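Local coordinates for protein probable sensor histidine kinase pdtas (Mycobacterium tuberculosis, PDB 2YKF) that probably senses cyclic di-GMP and autophosphorylates on histidine to pass a nutrient-starvation signal through a two-component system, its GAF and PAS sensing domains being present here, at residues V46-D49 with D50-V54; P117-G121 with D122-A126; V234-H237 with V238-L242; L279-V283 with T284-R288. All blocks are in the same frame, centred on the assembly; numbering follows the deposited sequence.

The four contacts divide between the two sensor modules. Interactions 1 and 2 are hairpin ends of the GAF antiparallel sheet, their centres about 14 Å apart. Strands 41-47 and 123-131 are neighbours there, and Val46 CG1 lies 3.8 Å from Val125 O and 4.2 Å from Ala126 CB. Interactions 3 and 4 belong to the PAS-like module, one on the helix packed against its sheet, the other at the exit of strand 272-282, with centres about 22 Å apart and nearest atoms about 9 Å. Between modules, interactions 2 and 4 have centres about 36 Å apart. Interaction 4 also meets the second subunit: Glu285 bonds to its His25, and Arg281, Lys287 and Arg288 pack on it.

Interaction 1. Residues V46-D49 with D50-V54; sequences VRRD and DGVLV
Arg48 folds back over Asp50, Val52 and Val54 at the closed end of a beta hairpin in the GAF domain, where strand 41-47 turns into strand 53-59. Its CG is turned close to eclipsing its own backbone N (chi1 -25°), and the CB-CG-CD part runs beside Val52, both side chains pointing the same way; the bend at chi3 then turns the guanidinium toward Asp50. The fit is close: Arg48 CD lies 3.4 Å from Val52 CB. Nearer the strands, Arg48 crosses Val54 at about a right angle, with Arg48 CG 3.9 Å from Val54 CG2. At the far end, Arg48 NH1 forms a salt bridge of 3.0 Å to Asp50 OD2, the two planar groups inclined by 39°. Asp50 is modelled in two conformers, so the bridge is doubtful as a permanent feature. Arg48 NH2 is also hydrogen-bonded to His13 ND1. Val54 faces Val46 in a hydrogen-bonded antiparallel pair, with Val46 N to Val54 O at 2.8 Å and Val54 N to Val46 O at 3.0 Å. On that face Val46 CG2 packs 4.1 Å from Val54 CB, and helix 6-13 covers both valines through Leu10 and His13. Val52 O accepts Arg48 N at 2.9 Å, and Arg48 CG packs 3.2 Å from the same oxygen.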
loop_
_atom_site.group_PDB
_atom_site.type_symbol
_atom_site.label_atom_id
_atom_site.label_comp_id
_atom_site.label_asym_id
_atom_site.label_seq_id
_atom_site.Cartn_x
_atom_site.Cartn_y
_atom_site.Cartn_z
ATOM N N VAL A 46 6.178 -5.932 -25.031
ATOM C CA VAL A 46 5.434 -6.020 -26.300
ATOM C C VAL A 46 6.426 -6.358 -27.458
ATOM O O VAL A 46 7.658 -6.283 -27.251
ATOM C CB VAL A 46 4.574 -4.770 -26.635
ATOM C CG1 VAL A 46 3.416 -4.564 -25.540
ATOM C CG2 VAL A 46 5.432 -3.459 -26.802
ATOM N N ARG A 47 5.872 -6.758 -28.615
ATOM C CA ARG A 47 6.666 -7.256 -29.768
ATOM C C ARG A 47 6.272 -6.416 -30.937
ATOM O O ARG A 47 5.096 -6.321 -31.293
ATOM C CB ARG A 47 6.322 -8.720 -30.054
ATOM C CG ARG A 47 7.058 -9.311 -31.257
ATOM C CD ARG A 47 6.758 -10.785 -31.420
ATOM N NE ARG A 47 5.437 -11.015 -32.027
ATOM C CZ ARG A 47 4.977 -12.228 -32.392
ATOM N NH1 ARG A 47 5.727 -13.315 -32.203
ATOM N NH2 ARG A 47 3.769 -12.360 -32.950
ATOM N N ARG A 48 7.237 -5.725 -31.523
ATOM C CA ARG A 48 6.895 -4.861 -32.642
ATOM C C ARG A 48 6.746 -5.712 -33.902
ATOM O O ARG A 48 6.980 -6.921 -33.860
ATOM C CB ARG A 48 8.009 -3.856 -32.899
ATOM C CG ARG A 48 8.893 -3.522 -31.754
ATOM C CD ARG A 48 10.267 -3.120 -32.323
ATOM N NE ARG A 48 10.495 -1.698 -32.174
ATOM C CZ ARG A 48 11.501 -1.022 -32.717
ATOM N NH1 ARG A 48 12.380 -1.622 -33.508
ATOM N NH2 ARG A 48 11.603 0.279 -32.471
ATOM N N ASP A 49 6.375 -5.053 -35.013
ATOM C CA ASP A 49 6.616 -5.567 -36.391
ATOM C C ASP A 49 7.917 -6.380 -36.504
ATOM O O ASP A 49 7.924 -7.604 -36.788
ATOM C CB ASP A 49 6.656 -4.404 -37.419
ATOM C CG ASP A 49 7.342 -3.103 -36.883
ATOM O OD1 ASP A 49 8.443 -3.121 -36.282
ATOM O OD2 ASP A 49 6.764 -2.028 -37.108
ATOM N N ASP A 50 9.018 -5.648 -36.286
ATOM C CA ASP A 50 10.394 -6.184 -36.347
ATOM C C ASP A 50 10.602 -7.531 -35.636
ATOM O O ASP A 50 11.641 -8.190 -35.856
ATOM C CB ASP A 50 11.390 -5.166 -35.740
ATOM C CG ASP A 50 11.401 -3.829 -36.470
ATOM O OD1 ASP A 50 11.880 -3.785 -37.627
ATOM O OD2 ASP A 50 10.975 -2.808 -35.869
ATOM N N GLY A 51 9.645 -7.953 -34.800
ATOM C CA GLY A 51 9.874 -9.085 -33.886
ATOM C C GLY A 51 10.769 -8.638 -32.712
ATOM O O GLY A 51 11.111 -9.438 -31.825
ATOM N N VAL A 52 11.193 -7.373 -32.732
ATOM C CA VAL A 52 12.018 -6.821 -31.654
ATOM C C VAL A 52 11.103 -6.625 -30.377
ATOM O O VAL A 52 9.914 -6.325 -30.498
ATOM C CB VAL A 52 12.753 -5.504 -32.126
ATOM C CG1 VAL A 52 13.185 -4.637 -30.979
ATOM C CG2 VAL A 52 14.021 -5.836 -33.074
ATOM N N LEU A 53 11.678 -6.794 -29.193
ATOM C CA LEU A 53 10.927 -6.692 -27.937
ATOM C C LEU A 53 11.192 -5.361 -27.211
ATOM O O LEU A 53 12.337 -4.939 -27.110
ATOM C CB LEU A 53 11.281 -7.858 -27.021
ATOM C CG LEU A 53 11.194 -9.235 -27.639
ATOM C CD1 LEU A 53 11.448 -10.293 -26.580
ATOM C CD2 LEU A 53 9.882 -9.474 -28.341
ATOM N N VAL A 54 10.128 -4.773 -26.648
ATOM C CA VAL A 54 10.193 -3.532 -25.917
ATOM C C VAL A 54 9.522 -3.700 -24.551
ATOM O O VAL A 54 8.359 -4.195 -24.456
ATOM C CB VAL A 54 9.427 -2.452 -26.695
ATOM C CG1 VAL A 54 9.541 -1.084 -26.017
ATOM C CG2 VAL A 54 9.919 -2.418 -28.148
#

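Interaction 2. Residues P117-G121 with D122-A126; sequences PVRFG and DQVVA
Arg119 and Val124 face each other as a non-hydrogen-bonded pair in the beta hairpin formed by strands 114-120 and 123-131 of the GAF domain. The strands are joined by a type II' turn, Phe120 to Gln123, whose Gly121 adopts positive phi. Phe120 N donates to Gln123 O at 3.0 Å, and Gln123 N returns the bond to Phe120 O from above the carbonyl plane.

The Arg119 side chain leaves the backbone with an unusual chi1 of -96° and then forms a straight chain out to NE. Its CB and CG pass close to the carbonyl oxygen of Gln123, Arg119 CG lying 3.4 Å from Gln123 O. CD comes next and skirts the carboxylate of Asp122. Arg119 NE stays 4.5 Å from Asp122 OD1, and because that oxygen lies well out of the guanidinium plane, the two share only an attraction of opposite charges. Beyond CD the flat group lies across Val124, whose CG2 sits 3.7 Å above one face, away from its centre. The tip has its firmest polar partner outside the hairpin, NH1 bonding to Ala160 O.

On the other face, Val118 is met by both Val125 and Ala126, a classic beta bulge that shifts the register by one. Val125 takes the Val118 carbonyl as acceptor, while Ala126 O accepts Val118 N. Helix 18-38 covers this face, with Ala20 against Phe120 and Val125. Phe120 CB touches Val125 CG2 at 3.9 Å.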
loop_
_atom_site.group_PDB
_atom_site.type_symbol
_atom_site.label_atom_id
_atom_site.label_comp_id
_atom_site.label_asym_id
_atom_site.label_seq_id
_atom_site.Cartn_x
_atom_site.Cartn_y
_atom_site.Cartn_z
ATOM N N PRO A 117 1.831 -15.025 -20.564
ATOM C CA PRO A 117 1.202 -14.176 -21.522
ATOM C C PRO A 117 0.007 -13.376 -20.982
ATOM O O PRO A 117 -0.679 -13.799 -20.057
ATOM C CB PRO A 117 0.651 -15.185 -22.528
ATOM C CG PRO A 117 0.258 -16.341 -21.626
ATOM C CD PRO A 117 1.390 -16.438 -20.687
ATOM N N VAL A 118 -0.250 -12.262 -21.628
ATOM C CA VAL A 118 -1.439 -11.503 -21.408
ATOM C C VAL A 118 -2.211 -11.644 -22.717
ATOM O O VAL A 118 -1.702 -11.217 -23.755
ATOM C CB VAL A 118 -1.095 -10.027 -21.194
ATOM C CG1 VAL A 118 -2.369 -9.175 -21.033
ATOM C CG2 VAL A 118 -0.183 -9.848 -19.942
ATOM N N ARG A 119 -3.405 -12.242 -22.662
ATOM C CA ARG A 119 -4.289 -12.376 -23.847
ATOM C C ARG A 119 -5.381 -11.348 -23.885
ATOM O O ARG A 119 -5.912 -10.881 -22.790
ATOM C CB ARG A 119 -4.916 -13.751 -23.932
ATOM C CG ARG A 119 -4.140 -14.642 -24.824
ATOM C CD ARG A 119 -4.765 -16.062 -25.040
ATOM N NE ARG A 119 -3.674 -16.962 -25.471
ATOM C CZ ARG A 119 -2.803 -17.584 -24.659
ATOM N NH1 ARG A 119 -2.878 -17.450 -23.332
ATOM N NH2 ARG A 119 -1.838 -18.354 -25.165
ATOM N N PHE A 120 -5.671 -10.925 -25.124
ATOM C CA PHE A 120 -6.809 -10.124 -25.429
ATOM C C PHE A 120 -7.370 -10.504 -26.816
ATOM O O PHE A 120 -6.640 -10.569 -27.816
ATOM C CB PHE A 120 -6.461 -8.645 -25.449
ATOM C CG PHE A 120 -7.642 -7.775 -25.755
ATOM C CD1 PHE A 120 -8.574 -7.474 -24.752
ATOM C CD2 PHE A 120 -7.888 -7.345 -27.050
ATOM C CE1 PHE A 120 -9.696 -6.686 -25.038
ATOM C CE2 PHE A 120 -9.015 -6.563 -27.343
ATOM C CZ PHE A 120 -9.915 -6.247 -26.320
ATOM N N GLY A 121 -8.681 -10.663 -26.885
ATOM C CA GLY A 121 -9.280 -11.369 -28.004
ATOM C C GLY A 121 -8.689 -12.733 -27.716
ATOM O O GLY A 121 -8.656 -13.171 -26.525
ATOM N N ASP A 122 -8.129 -13.342 -28.748
ATOM C CA ASP A 122 -7.323 -14.543 -28.580
ATOM C C ASP A 122 -5.871 -14.390 -29.027
ATOM O O ASP A 122 -5.229 -15.386 -29.383
ATOM C CB ASP A 122 -7.975 -15.732 -29.291
ATOM C CG ASP A 122 -8.366 -16.833 -28.322
ATOM O OD1 ASP A 122 -7.459 -17.568 -27.859
ATOM O OD2 ASP A 122 -9.576 -16.952 -27.995
ATOM N N GLN A 123 -5.361 -13.155 -29.051
ATOM C CA GLN A 123 -3.948 -12.981 -29.313
ATOM C C GLN A 123 -3.149 -12.674 -28.014
ATOM O O GLN A 123 -3.672 -12.077 -27.064
ATOM C CB GLN A 123 -3.663 -12.021 -30.514
ATOM C CG GLN A 123 -4.189 -10.589 -30.417
ATOM C CD GLN A 123 -3.339 -9.526 -31.203
ATOM O OE1 GLN A 123 -2.229 -9.818 -31.711
ATOM N NE2 GLN A 123 -3.857 -8.275 -31.263
ATOM N N VAL A 124 -1.924 -13.145 -27.941
ATOM C CA VAL A 124 -1.038 -12.725 -26.872
ATOM C C VAL A 124 -0.628 -11.329 -27.281
ATOM O O VAL A 124 0.110 -11.136 -28.316
ATOM C CB VAL A 124 0.173 -13.608 -26.740
ATOM C CG1 VAL A 124 1.163 -13.000 -25.766
ATOM C CG2 VAL A 124 -0.224 -15.033 -26.312
ATOM N N VAL A 125 -1.113 -10.334 -26.523
ATOM C CA VAL A 125 -0.764 -8.924 -26.800
ATOM C C VAL A 125 0.417 -8.379 -26.016
ATOM O O VAL A 125 0.982 -7.316 -26.379
ATOM C CB VAL A 125 -1.980 -7.981 -26.701
ATOM C CG1 VAL A 125 -3.042 -8.384 -27.701
ATOM C CG2 VAL A 125 -2.591 -8.003 -25.233
ATOM N N ALA A 126 0.798 -9.077 -24.959
ATOM C CA ALA A 126 1.974 -8.724 -24.189
ATOM C C ALA A 126 2.401 -9.926 -23.435
ATOM O O ALA A 126 1.640 -10.881 -23.303
ATOM C CB ALA A 126 1.681 -7.499 -23.158
#

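Interaction 3. Residues V234-H237 with V238-L242; sequences VDEH and VQDLL
Asp235 and Gln239 are joined side chain to side chain one turn apart on helix 228-243, which packs on the sheet of the PAS-like domain. Asp235 sets CG opposite its backbone N (chi1 -176°), whereas Gln239 places CG beside the backbone N and extends onward from there, a pairing of rotamers that brings amide and carboxylate together. Gln239 NE2 reaches Asp235 OD1 at 2.6 Å in a nearly straight bond. The oxygen lies in the plane of the amide, but the amide meets the carboxylate from above its plane, and the two flat groups are turned 46° apart. On the way, Gln239 CG passes 3.2 Å from Asp235 O, the same carbonyl that accepts Gln239 N at 3.0 Å.

His237 has CG anti to its backbone N (chi1 174°), and its ring lies obliquely beside Leu241 one turn on, His237 NE2 being 4.2 Å from Leu241 CD1; that nitrogen is bonded to Thr264 OG1 on strand 258-269. Leu241 leans on the same strand through Thr264 and Pro266. Val238 packs on Ile218 of helix 217-221, and its CG2 lies 3.5 Å from Val234 O.

Glu236 OE1 and Asp240 OD1, 4.4 Å apart, probably repel mildly. The second oxygen of Asp235 forms a salt bridge to Arg222, which would be expected to favour the ionised carboxylate, while the bond to OD1 fixes the glutamine amide.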
loop_
_atom_site.group_PDB
_atom_site.type_symbol
_atom_site.label_atom_id
_atom_site.label_comp_id
_atom_site.label_asym_id
_atom_site.label_seq_id
_atom_site.Cartn_x
_atom_site.Cartn_y
_atom_site.Cartn_z
ATOM N N VAL A 234 -24.702 -5.649 -0.346
ATOM C CA VAL A 234 -23.491 -6.414 -0.202
ATOM C C VAL A 234 -23.775 -7.899 -0.369
ATOM O O VAL A 234 -23.074 -8.600 -1.103
ATOM C CB VAL A 234 -22.846 -6.094 1.146
ATOM C CG1 VAL A 234 -21.694 -7.136 1.468
ATOM C CG2 VAL A 234 -22.320 -4.705 1.029
ATOM N N ASP A 235 -24.783 -8.370 0.339
ATOM C CA ASP A 235 -25.324 -9.719 0.188
ATOM C C ASP A 235 -25.596 -10.079 -1.306
ATOM O O ASP A 235 -25.013 -11.072 -1.843
ATOM C CB ASP A 235 -26.614 -9.850 1.053
ATOM C CG ASP A 235 -27.200 -11.293 1.036
ATOM O OD1 ASP A 235 -26.789 -12.102 0.160
ATOM O OD2 ASP A 235 -28.023 -11.620 1.916
ATOM N N GLU A 236 -26.401 -9.277 -1.996
ATOM C CA GLU A 236 -26.656 -9.513 -3.441
ATOM C C GLU A 236 -25.394 -9.481 -4.322
ATOM O O GLU A 236 -25.232 -10.286 -5.233
ATOM C CB GLU A 236 -27.686 -8.523 -4.009
ATOM C CG GLU A 236 -29.124 -8.879 -3.528
ATOM C CD GLU A 236 -29.566 -10.305 -3.960
ATOM O OE1 GLU A 236 -29.289 -10.724 -5.137
ATOM O OE2 GLU A 236 -30.199 -11.009 -3.119
ATOM N N HIS A 237 -24.534 -8.515 -4.071
ATOM C CA HIS A 237 -23.273 -8.433 -4.804
ATOM C C HIS A 237 -22.492 -9.702 -4.721
ATOM O O HIS A 237 -22.124 -10.270 -5.737
ATOM C CB HIS A 237 -22.393 -7.302 -4.302
ATOM C CG HIS A 237 -21.050 -7.298 -4.956
ATOM N ND1 HIS A 237 -20.884 -7.143 -6.326
ATOM C CD2 HIS A 237 -19.815 -7.496 -4.438
ATOM C CE1 HIS A 237 -19.593 -7.211 -6.612
ATOM N NE2 HIS A 237 -18.924 -7.433 -5.485
ATOM N N VAL A 238 -22.245 -10.156 -3.521
ATOM C CA VAL A 238 -21.432 -11.341 -3.327
ATOM C C VAL A 238 -22.085 -12.588 -3.976
ATOM O O VAL A 238 -21.398 -13.363 -4.665
ATOM C CB VAL A 238 -21.126 -11.557 -1.840
ATOM C CG1 VAL A 238 -20.490 -12.898 -1.622
ATOM C CG2 VAL A 238 -20.141 -10.463 -1.339
ATOM N N GLN A 239 -23.408 -12.743 -3.817
ATOM C CA GLN A 239 -24.129 -13.798 -4.557
ATOM C C GLN A 239 -23.918 -13.724 -6.063
ATOM O O GLN A 239 -23.662 -14.736 -6.646
ATOM C CB GLN A 239 -25.624 -13.768 -4.272
ATOM C CG GLN A 239 -25.965 -14.010 -2.810
ATOM C CD GLN A 239 -27.475 -14.191 -2.653
ATOM O OE1 GLN A 239 -28.091 -14.864 -3.478
ATOM N NE2 GLN A 239 -28.079 -13.549 -1.630
ATOM N N ASP A 240 -24.044 -12.535 -6.662
ATOM C CA ASP A 240 -23.799 -12.322 -8.096
ATOM C C ASP A 240 -22.350 -12.588 -8.527
ATOM O O ASP A 240 -22.071 -13.065 -9.656
ATOM C CB ASP A 240 -24.133 -10.873 -8.499
ATOM C CG ASP A 240 -25.643 -10.584 -8.485
ATOM O OD1 ASP A 240 -26.429 -11.554 -8.355
ATOM O OD2 ASP A 240 -26.041 -9.391 -8.590
ATOM N N LEU A 241 -21.424 -12.193 -7.663
ATOM C CA LEU A 241 -20.004 -12.366 -7.914
ATOM C C LEU A 241 -19.666 -13.826 -8.160
ATOM O O LEU A 241 -19.030 -14.191 -9.184
ATOM C CB LEU A 241 -19.239 -11.872 -6.664
ATOM C CG LEU A 241 -17.724 -11.737 -6.647
ATOM C CD1 LEU A 241 -17.357 -10.688 -7.627
ATOM C CD2 LEU A 241 -17.308 -11.340 -5.203
ATOM N N LEU A 242 -20.096 -14.647 -7.218
ATOM C CA LEU A 242 -19.848 -16.069 -7.206
ATOM C C LEU A 242 -20.570 -16.814 -8.352
ATOM O O LEU A 242 -20.052 -17.818 -8.874
ATOM C CB LEU A 242 -20.334 -16.621 -5.880
ATOM C CG LEU A 242 -19.509 -16.117 -4.693
ATOM C CD1 LEU A 242 -20.123 -16.489 -3.354
ATOM C CD2 LEU A 242 -18.041 -16.573 -4.785
#

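Interaction 4. Residues L279-V283 with T284-R288; sequences LIRDV and TEVKR
Asp282 OD1 is gripped twice by Thr284, accepting the backbone N at 2.9 Å and the hydroxyl OG1 at 2.6 Å. The backbone donor meets this oxygen nearly along its C-O axis, while the hydroxyl comes from the syn side, 17° out of the carboxylate plane. CG of Asp282 lies anti to the backbone N (chi1 -179°) and beside the carbonyl carbon, which puts OD1 within bonding distance of both Thr284 donors. Water 1 ties the same two side chains together, donating to Asp282 OD2 at 2.7 Å and to Thr284 OG1. The threonine hydroxyl also accepts from Thr259 N on strand 258-269. Water 2 makes a backbone bridge, donating to Asp282 O and accepting from Glu285 N at 2.8 Å.

Bonding from an aspartate oxygen to the backbone N two residues on defines an Asx turn. The sequence Asp282-Val283-Thr284 matches the DIT-type signature at the C-terminal end of PAS domains, where the last strand gives way to the helix leading toward the effector. Here strand 272-282 passes into a short helix, 284-287, whose bonds are marginal. Lys287 N donates to Val283 O at 2.9 Å, and Val286 N adds a weak bond to the same oxygen.

Val286 turns back onto the strand. Its CB lies 4.2 Å from Val283 CB, and its CG2 sits 3.8 Å above one face of the Arg281 guanidinium, set off-centre, at the end of a fully stretched arginine chain. Glu285 bonds across the dimer, OE1 meeting His25 ND1 of the second subunit.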
loop_
_atom_site.group_PDB
_atom_site.type_symbol
_atom_site.label_atom_id
_atom_site.label_comp_id
_atom_site.label_asym_id
_atom_site.label_seq_id
_atom_site.Cartn_x
_atom_site.Cartn_y
_atom_site.Cartn_z
ATOM N N LEU A 279 -10.552 -7.725 -0.988
ATOM C CA LEU A 279 -9.576 -6.890 -0.239
ATOM C C LEU A 279 -10.355 -5.942 0.640
ATOM O O LEU A 279 -11.433 -5.481 0.270
ATOM C CB LEU A 279 -8.709 -6.104 -1.193
ATOM C CG LEU A 279 -8.176 -6.934 -2.374
ATOM C CD1 LEU A 279 -7.456 -5.930 -3.262
ATOM C CD2 LEU A 279 -7.235 -7.967 -1.862
ATOM N N ILE A 280 -9.865 -5.736 1.846
ATOM C CA ILE A 280 -10.572 -4.865 2.799
ATOM C C ILE A 280 -9.610 -3.926 3.473
ATOM O O ILE A 280 -8.494 -4.289 3.761
ATOM C CB ILE A 280 -11.404 -5.685 3.818
ATOM C CG1 ILE A 280 -12.158 -4.770 4.815
ATOM C CG2 ILE A 280 -10.558 -6.702 4.560
ATOM C CD1 ILE A 280 -13.056 -5.611 5.786
ATOM N N ARG A 281 -10.030 -2.668 3.667
ATOM C CA ARG A 281 -9.152 -1.746 4.367
ATOM C C ARG A 281 -10.012 -1.044 5.420
ATOM O O ARG A 281 -11.022 -0.462 5.064
ATOM C CB ARG A 281 -8.618 -0.674 3.421
ATOM C CG ARG A 281 -7.650 0.260 4.194
ATOM C CD ARG A 281 -7.078 1.450 3.399
ATOM N NE ARG A 281 -6.010 1.988 4.259
ATOM C CZ ARG A 281 -5.439 3.202 4.144
ATOM N NH1 ARG A 281 -5.769 4.021 3.126
ATOM N NH2 ARG A 281 -4.456 3.541 5.005
ATOM N N ASP A 282 -9.631 -1.126 6.684
ATOM C CA ASP A 282 -10.275 -0.308 7.733
ATOM C C ASP A 282 -9.950 1.169 7.537
ATOM O O ASP A 282 -8.801 1.643 7.697
ATOM C CB ASP A 282 -9.853 -0.834 9.106
ATOM C CG ASP A 282 -10.506 -0.049 10.265
ATOM O OD1 ASP A 282 -11.133 0.992 9.975
ATOM O OD2 ASP A 282 -10.389 -0.497 11.441
ATOM N N VAL A 283 -10.929 1.941 7.133
ATOM C CA VAL A 283 -10.656 3.357 6.949
ATOM C C VAL A 283 -11.348 4.277 8.023
ATOM O O VAL A 283 -11.643 5.419 7.772
ATOM C CB VAL A 283 -11.011 3.813 5.535
ATOM C CG1 VAL A 283 -10.132 3.074 4.515
ATOM C CG2 VAL A 283 -12.487 3.567 5.247
ATOM N N THR A 284 -11.681 3.704 9.151
ATOM C CA THR A 284 -12.362 4.440 10.221
ATOM C C THR A 284 -11.661 5.764 10.558
ATOM O O THR A 284 -12.323 6.809 10.601
ATOM C CB THR A 284 -12.444 3.559 11.469
ATOM O OG1 THR A 284 -13.101 2.331 11.117
ATOM C CG2 THR A 284 -13.273 4.249 12.620
ATOM N N GLU A 285 -10.336 5.709 10.750
ATOM C CA GLU A 285 -9.554 6.876 11.143
ATOM C C GLU A 285 -8.965 7.565 9.934
ATOM O O GLU A 285 -8.465 8.647 10.049
ATOM C CB GLU A 285 -8.426 6.492 12.108
ATOM C CG GLU A 285 -8.868 5.454 13.203
ATOM C CD GLU A 285 -9.960 6.001 14.097
ATOM O OE1 GLU A 285 -10.044 7.248 14.175
ATOM O OE2 GLU A 285 -10.744 5.224 14.673
ATOM N N VAL A 286 -8.969 6.904 8.786
ATOM C CA VAL A 286 -8.399 7.498 7.578
ATOM C C VAL A 286 -9.441 8.463 7.000
ATOM O O VAL A 286 -9.132 9.591 6.698
ATOM C CB VAL A 286 -7.934 6.416 6.545
ATOM C CG1 VAL A 286 -7.353 7.091 5.305
ATOM C CG2 VAL A 286 -6.903 5.457 7.194
ATOM N N LYS A 287 -10.653 7.962 6.825
ATOM C CA LYS A 287 -11.913 8.738 6.712
ATOM C C LYS A 287 -11.919 10.057 7.504
ATOM O O LYS A 287 -12.259 11.092 6.944
ATOM C CB LYS A 287 -13.114 7.856 7.141
ATOM C CG LYS A 287 -14.484 8.377 6.732
ATOM C CD LYS A 287 -15.643 7.604 7.374
ATOM C CE LYS A 287 -16.963 8.322 7.084
ATOM N NZ LYS A 287 -18.147 7.455 7.403
ATOM N N ARG A 288 -11.554 10.021 8.799
ATOM C CA ARG A 288 -11.672 11.220 9.624
ATOM C C ARG A 288 -10.392 12.036 9.743
ATOM O O ARG A 288 -10.461 13.262 9.821
ATOM C CB ARG A 288 -12.245 10.891 11.009
ATOM C CG ARG A 288 -11.334 10.096 11.924
ATOM C CD ARG A 288 -12.152 9.474 13.060
ATOM N NE ARG A 288 -13.058 10.416 13.731
ATOM C CZ ARG A 288 -12.670 11.524 14.368
ATOM N NH1 ARG A 288 -11.388 11.881 14.387
ATOM N NH2 ARG A 288 -13.578 12.300 14.962
HETATM O O HOH W 1 -11.845 0.864 13.224
HETATM O O HOH W 2 -8.566 3.636 9.941
#